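Local coordinates for putative membrane anchored protein (Corynebacterium diphtheriae, PDB 3LSO) that is of unknown function but is probably held at the bacterial membrane, exposing an elongated chain of all-beta domains, at residues K100-D105 with V142-T148. Numbering follows the deposited sequence.
Sequences KNVKLD and VRLQALT
K103 and Q145 form the hydrogen-bonded pair at the middle of a short antiparallel pairing between 102-104 and 142-146, with K103 N to Q145 O at 3.1 Å and Q145 N to K103 O at 3.0 Å; the bond from L147 N to N101 O and that from D105 N to R143 O continue it at either end. Beyond the strand, the N101 amide grips the backbone of T148 twice: OD1 takes T148 N in its carbonyl plane (3.3 Å), and ND2 gives a hydrogen to T148 O. CG of N101 stands anti to the backbone N (chi1 -170°), which brings the amide alongside T148. At the other end, D105 and R143 run side by side; the stronger salt bridge of R143 runs from NH1 to D66 on strand 64-77, leaving D105 OD2 a long one of 3.5 Å to R143 NE. K103 and Q145 extend together on one face, where the K103 methylenes also meet CD2 of L147. On the opposite face, V102 CG2 packs on L144 CB at 3.8 Å. Within this E-set-like domain, 142-146 is bonded on its other side to strand 64-77 through V142 and L144, while L113 of strand 111-114 touches V102 and L104, and F154 of strand 150-167 touches L144.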
ATOM      1  N   LYS B 100     -21.044   3.341  18.711  1.00 38.80           N
ATOM      2  CA  LYS B 100     -21.767   4.049  17.652  1.00 39.58           C
ATOM      3  C   LYS B 100     -21.119   3.988  16.263  1.00 39.67           C
ATOM      4  O   LYS B 100     -21.512   4.736  15.381  1.00 40.13           O
ATOM      5  CB  LYS B 100     -22.057   5.506  18.087  1.00 39.86           C
ATOM      6  CG  LYS B 100     -23.313   5.640  18.982  1.00 40.40           C
ATOM      7  CD  LYS B 100     -23.210   6.756  20.026  1.00 41.13           C
ATOM      8  CE  LYS B 100     -24.072   6.431  21.265  1.00 40.30           C
ATOM      9  NZ  LYS B 100     -24.065   7.514  22.295  1.00 38.84           N
ATOM     10  N   ASN B 101     -20.168   3.072  16.064  1.00 39.73           N
ATOM     11  CA  ASN B 101     -19.372   3.005  14.824  1.00 39.44           C
ATOM     12  C   ASN B 101     -19.809   1.882  13.865  1.00 38.92           C
ATOM     13  O   ASN B 101     -19.068   1.481  12.954  1.00 38.61           O
ATOM     14  CB  ASN B 101     -17.892   2.861  15.209  1.00 39.95           C
ATOM     15  CG  ASN B 101     -16.927   3.020  14.029  1.00 41.20           C
ATOM     16  OD1 ASN B 101     -17.237   3.636  12.995  1.00 42.17           O
ATOM     17  ND2 ASN B 101     -15.725   2.468  14.200  1.00 42.65           N
ATOM     18  N   VAL B 102     -21.028   1.393  14.055  1.00 38.33           N
ATOM     19  CA  VAL B 102     -21.483   0.204  13.345  1.00 38.06           C
ATOM     20  C   VAL B 102     -22.990   0.259  13.033  1.00 37.90           C
ATOM     21  O   VAL B 102     -23.774   0.852  13.782  1.00 37.78           O
ATOM     22  CB  VAL B 102     -21.149  -1.061  14.171  1.00 37.86           C
ATOM     23  CG1 VAL B 102     -22.247  -1.336  15.149  1.00 38.55           C
ATOM     24  CG2 VAL B 102     -20.937  -2.264  13.290  1.00 37.71           C
ATOM     25  N   LYS B 103     -23.373  -0.349  11.911  1.00 37.59           N
ATOM     26  CA  LYS B 103     -24.775  -0.504  11.537  1.00 37.37           C
ATOM     27  C   LYS B 103     -25.031  -1.916  10.956  1.00 37.49           C
ATOM     28  O   LYS B 103     -24.096  -2.602  10.520  1.00 37.40           O
ATOM     29  CB  LYS B 103     -25.215   0.615  10.576  1.00 37.14           C
ATOM     30  CG  LYS B 103     -24.799   0.423   9.130  1.00 36.85           C
ATOM     31  CD  LYS B 103     -25.073   1.666   8.295  1.00 37.53           C
ATOM     32  CE  LYS B 103     -25.225   1.323   6.805  1.00 37.97           C
ATOM     33  NZ  LYS B 103     -24.724   2.416   5.921  1.00 37.56           N
ATOM     34  N   LEU B 104     -26.292  -2.349  10.974  1.00 37.52           N
ATOM     35  CA  LEU B 104     -26.701  -3.638  10.399  1.00 37.34           C
ATOM     36  C   LEU B 104     -26.674  -3.606   8.879  1.00 37.35           C
ATOM     37  O   LEU B 104     -27.066  -2.613   8.267  1.00 37.36           O
ATOM     38  CB  LEU B 104     -28.113  -4.000  10.866  1.00 37.08           C
ATOM     39  CG  LEU B 104     -28.311  -4.020  12.382  1.00 37.11           C
ATOM     40  CD1 LEU B 104     -29.762  -3.779  12.799  1.00 36.67           C
ATOM     41  CD2 LEU B 104     -27.820  -5.325  12.933  1.00 37.03           C
ATOM     42  N   ASP B 105     -26.227  -4.702   8.278  1.00 37.63           N
ATOM     43  CA  ASP B 105     -26.249  -4.834   6.833  1.00 38.46           C
ATOM     44  C   ASP B 105     -27.447  -5.687   6.386  1.00 38.71           C
ATOM     45  O   ASP B 105     -27.388  -6.915   6.445  1.00 38.97           O
ATOM     46  CB  ASP B 105     -24.929  -5.429   6.330  1.00 38.49           C
ATOM     47  CG  ASP B 105     -24.661  -5.110   4.860  1.00 40.45           C
ATOM     48  OD1 ASP B 105     -25.429  -4.319   4.252  1.00 42.36           O
ATOM     49  OD2 ASP B 105     -23.673  -5.646   4.307  1.00 41.91           O
ATOM     50  N   VAL B 142     -24.882 -12.465  12.931  1.00 36.20           N
ATOM     51  CA  VAL B 142     -25.189 -11.052  12.731  1.00 35.82           C
ATOM     52  C   VAL B 142     -24.325 -10.468  11.624  1.00 35.85           C
ATOM     53  O   VAL B 142     -23.101 -10.594  11.652  1.00 36.44           O
ATOM     54  CB  VAL B 142     -24.957 -10.210  14.008  1.00 35.74           C
ATOM     55  CG1 VAL B 142     -25.369  -8.778  13.765  1.00 34.92           C
ATOM     56  CG2 VAL B 142     -25.713 -10.782  15.203  1.00 35.46           C
ATOM     57  N   ARG B 143     -24.946  -9.813  10.656  1.00 35.67           N
ATOM     58  CA  ARG B 143     -24.177  -9.099   9.644  1.00 35.27           C
ATOM     59  C   ARG B 143     -24.097  -7.604   9.954  1.00 34.79           C
ATOM     60  O   ARG B 143     -25.104  -6.934  10.167  1.00 34.55           O
ATOM     61  CB  ARG B 143     -24.747  -9.344   8.255  1.00 35.64           C
ATOM     62  CG  ARG B 143     -23.827  -8.900   7.138  1.00 37.13           C
ATOM     63  CD  ARG B 143     -24.233  -9.515   5.826  1.00 39.20           C
ATOM     64  NE  ARG B 143     -23.303  -9.128   4.768  1.00 42.53           N
ATOM     65  CZ  ARG B 143     -22.120  -9.706   4.540  1.00 43.23           C
ATOM     66  NH1 ARG B 143     -21.701 -10.716   5.306  1.00 43.31           N
ATOM     67  NH2 ARG B 143     -21.351  -9.265   3.548  1.00 41.88           N
ATOM     68  N   LEU B 144     -22.880  -7.090   9.979  1.00 34.65           N
ATOM     69  CA  LEU B 144     -22.650  -5.690  10.273  1.00 34.44           C
ATOM     70  C   LEU B 144     -21.670  -5.104   9.267  1.00 34.55           C
ATOM     71  O   LEU B 144     -20.909  -5.835   8.621  1.00 34.28           O
ATOM     72  CB  LEU B 144     -22.069  -5.553  11.677  1.00 34.55           C
ATOM     73  CG  LEU B 144     -22.755  -6.246  12.871  1.00 34.79           C
ATOM     74  CD1 LEU B 144     -21.774  -6.472  14.008  1.00 33.71           C
ATOM     75  CD2 LEU B 144     -23.951  -5.455  13.358  1.00 33.63           C
ATOM     76  N   GLN B 145     -21.698  -3.783   9.129  1.00 34.61           N
ATOM     77  CA  GLN B 145     -20.577  -3.064   8.538  1.00 34.87           C
ATOM     78  C   GLN B 145     -20.163  -1.897   9.435  1.00 34.62           C
ATOM     79  O   GLN B 145     -20.998  -1.304  10.128  1.00 34.23           O
ATOM     80  CB  GLN B 145     -20.881  -2.610   7.107  1.00 35.13           C
ATOM     81  CG  GLN B 145     -22.184  -1.852   6.933  1.00 37.03           C
ATOM     82  CD  GLN B 145     -22.385  -1.369   5.501  1.00 39.60           C
ATOM     83  OE1 GLN B 145     -22.562  -2.174   4.581  1.00 40.01           O
ATOM     84  NE2 GLN B 145     -22.367  -0.046   5.308  1.00 40.16           N
ATOM     85  N   ALA B 146     -18.867  -1.593   9.440  1.00 34.66           N
ATOM     86  CA  ALA B 146     -18.353  -0.459  10.190  1.00 34.78           C
ATOM     87  C   ALA B 146     -18.461   0.801   9.342  1.00 35.09           C
ATOM     88  O   ALA B 146     -18.376   0.738   8.117  1.00 35.06           O
ATOM     89  CB  ALA B 146     -16.949  -0.706  10.588  1.00 34.74           C
ATOM     90  N   LEU B 147     -18.654   1.944   9.996  1.00 35.51           N
ATOM     91  CA  LEU B 147     -18.988   3.175   9.284  1.00 35.72           C
ATOM     92  C   LEU B 147     -17.748   3.917   8.846  1.00 36.38           C
ATOM     93  O   LEU B 147     -17.610   4.269   7.670  1.00 36.52           O
ATOM     94  CB  LEU B 147     -19.854   4.089  10.148  1.00 35.52           C
ATOM     95  CG  LEU B 147     -21.016   3.457  10.916  1.00 34.49           C
ATOM     96  CD1 LEU B 147     -21.800   4.518  11.662  1.00 33.27           C
ATOM     97  CD2 LEU B 147     -21.908   2.680   9.991  1.00 33.40           C
ATOM     98  N   THR B 148     -16.852   4.157   9.803  1.00 37.04           N
ATOM     99  CA  THR B 148     -15.578   4.842   9.549  1.00 37.25           C
ATOM    100  C   THR B 148     -14.450   4.092  10.253  1.00 37.50           C
ATOM    101  O   THR B 148     -14.688   3.400  11.251  1.00 37.56           O
ATOM    102  CB  THR B 148     -15.613   6.307  10.040  1.00 37.33           C
ATOM    103  OG1 THR B 148     -16.023   6.348  11.412  1.00 37.02           O
ATOM    104  CG2 THR B 148     -16.586   7.143   9.204  1.00 37.37           C
TER